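Local coordinates for glucose-inhibited division protein A-related protein, probable oxidoreductase (Thermus thermophilus, PDB 2CUL) that binds flavin-adenine dinucleotide in a Rossmann-type fold and is probably an oxidoreductase related to the glucose-inhibited division protein GidA, at residues A[69-72]-A[73-77]. Sequence-based numbering, arbitrary orientation.
Sequences AFHA and RAKYL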
loop_
_atom_site.group_PDB
_atom_site.type_symbol
_atom_site.label_atom_id
_atom_site.label_comp_id
_atom_site.label_asym_id
_atom_site.label_seq_id
_atom_site.Cartn_x
_atom_site.Cartn_y
_atom_site.Cartn_z
ATOM N N ALA A 69 -7.957 12.227 -12.172
ATOM C CA ALA A 69 -9.179 12.650 -11.499
ATOM C C ALA A 69 -9.640 11.574 -10.521
ATOM O O ALA A 69 -10.160 11.881 -9.446
ATOM C CB ALA A 69 -10.272 12.940 -12.524
ATOM N N PHE A 70 -9.452 10.307 -10.892
ATOM C CA PHE A 70 -9.829 9.208 -10.010
ATOM C C PHE A 70 -8.981 9.341 -8.746
ATOM O O PHE A 70 -9.484 9.234 -7.629
ATOM C CB PHE A 70 -9.555 7.856 -10.680
ATOM C CG PHE A 70 -9.907 6.671 -9.820
ATOM C CD1 PHE A 70 -11.174 6.104 -9.878
ATOM C CD2 PHE A 70 -8.974 6.138 -8.934
ATOM C CE1 PHE A 70 -11.513 5.021 -9.066
ATOM C CE2 PHE A 70 -9.301 5.055 -8.116
ATOM C CZ PHE A 70 -10.572 4.497 -8.182
ATOM N N HIS A 71 -7.686 9.577 -8.934
ATOM C CA HIS A 71 -6.777 9.757 -7.811
ATOM C C HIS A 71 -7.267 10.886 -6.903
ATOM O O HIS A 71 -7.319 10.735 -5.685
ATOM C CB HIS A 71 -5.362 10.084 -8.313
ATOM C CG HIS A 71 -4.646 11.103 -7.479
ATOM N ND1 HIS A 71 -4.502 12.418 -7.868
ATOM C CD2 HIS A 71 -4.077 11.011 -6.253
ATOM C CE1 HIS A 71 -3.876 13.090 -6.919
ATOM N NE2 HIS A 71 -3.607 12.260 -5.929
ATOM N N ALA A 72 -7.635 12.016 -7.501
ATOM C CA ALA A 72 -8.084 13.158 -6.714
ATOM C C ALA A 72 -9.372 12.891 -5.948
ATOM O O ALA A 72 -9.501 13.293 -4.791
ATOM C CB ALA A 72 -8.251 14.388 -7.612
ATOM N N ARG A 73 -10.331 12.225 -6.585
ATOM C CA ARG A 73 -11.591 11.924 -5.915
ATOM C C ARG A 73 -11.377 10.949 -4.760
ATOM O O ARG A 73 -11.965 11.103 -3.687
ATOM C CB ARG A 73 -12.609 11.344 -6.908
ATOM C CG ARG A 73 -13.148 12.355 -7.919
ATOM C CD ARG A 73 -14.393 11.811 -8.610
ATOM N NE ARG A 73 -14.126 10.509 -9.212
ATOM C CZ ARG A 73 -13.511 10.332 -10.377
ATOM N NH1 ARG A 73 -13.109 11.377 -11.088
ATOM N NH2 ARG A 73 -13.268 9.105 -10.815
ATOM N N ALA A 74 -10.529 9.949 -4.976
ATOM C CA ALA A 74 -10.244 8.963 -3.939
ATOM C C ALA A 74 -9.547 9.636 -2.763
ATOM O O ALA A 74 -9.882 9.392 -1.600
ATOM C CB ALA A 74 -9.368 7.847 -4.506
ATOM N N LYS A 75 -8.571 10.481 -3.070
ATOM C CA LYS A 75 -7.830 11.195 -2.034
ATOM C C LYS A 75 -8.786 12.021 -1.175
ATOM O O LYS A 75 -8.713 11.994 0.053
ATOM C CB LYS A 75 -6.782 12.105 -2.681
ATOM C CG LYS A 75 -5.943 12.930 -1.704
ATOM C CD LYS A 75 -4.791 13.591 -2.450
ATOM C CE LYS A 75 -4.014 14.566 -1.578
ATOM N NZ LYS A 75 -4.802 15.800 -1.292
ATOM N N TYR A 76 -9.693 12.745 -1.826
ATOM C CA TYR A 76 -10.650 13.584 -1.111
ATOM C C TYR A 76 -11.562 12.767 -0.200
ATOM O O TYR A 76 -11.896 13.195 0.910
ATOM C CB TYR A 76 -11.487 14.388 -2.109
ATOM C CG TYR A 76 -12.314 15.469 -1.458
ATOM C CD1 TYR A 76 -11.702 16.565 -0.848
ATOM C CD2 TYR A 76 -13.703 15.389 -1.430
ATOM C CE1 TYR A 76 -12.455 17.557 -0.227
ATOM C CE2 TYR A 76 -14.467 16.376 -0.810
ATOM C CZ TYR A 76 -13.838 17.456 -0.212
ATOM O OH TYR A 76 -14.588 18.435 0.402
ATOM N N LEU A 77 -11.966 11.589 -0.666
ATOM C CA LEU A 77 -12.819 10.720 0.135
ATOM C C LEU A 77 -12.089 10.294 1.414
ATOM O O LEU A 77 -12.674 10.283 2.499
ATOM C CB LEU A 77 -13.236 9.489 -0.676
ATOM C CG LEU A 77 -14.333 9.722 -1.720
ATOM C CD1 LEU A 77 -14.447 8.526 -2.648
ATOM C CD2 LEU A 77 -15.653 9.978 -1.008
#
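Within helix 67-79 of this FAD-binding Rossmann-fold protein, two successive turns meet as Ala69 to Ala72 bond to Arg73 to Tyr76. Four i to i+4 backbone hydrogen bonds join them. Arg73 N donates a hydrogen bond to Ala69 O at 2.9 Å, and Tyr76 N to Ala72 O at 3.0 Å. The Arg73 side chain folds back along the helix toward its N-terminal end. Its CG is anti to the carbonyl carbon (chi1 -71°), and a bend at chi3 (-55°) lays the guanidinium over Ala69 O, which sits against one face. Arg73 NH1 touches Ala69 CB at 3.5 Å. Arg73 NH2 lies 3.8 Å from Phe70 CD1, with guanidinium and ring planes 87° apart. Arg73 NE donates a hydrogen bond to Ala59 O, which ties this helix to helix 55-59; Phe70 and Ala74 also touch Ala59. A leucine in place of Arg73 would probably leave Ala59 O without this donor and take the guanidinium away from Ala69 O and the Phe70 ring. On another side of the helix, His71 and Lys75 run side by side. His71 NE2 is hydrogen-bonded to Leu36 O, and Lys75 NZ forms a salt bridge with Glu79. Their closest approach is Lys75 CD to His71 NE2, 3.9 Å.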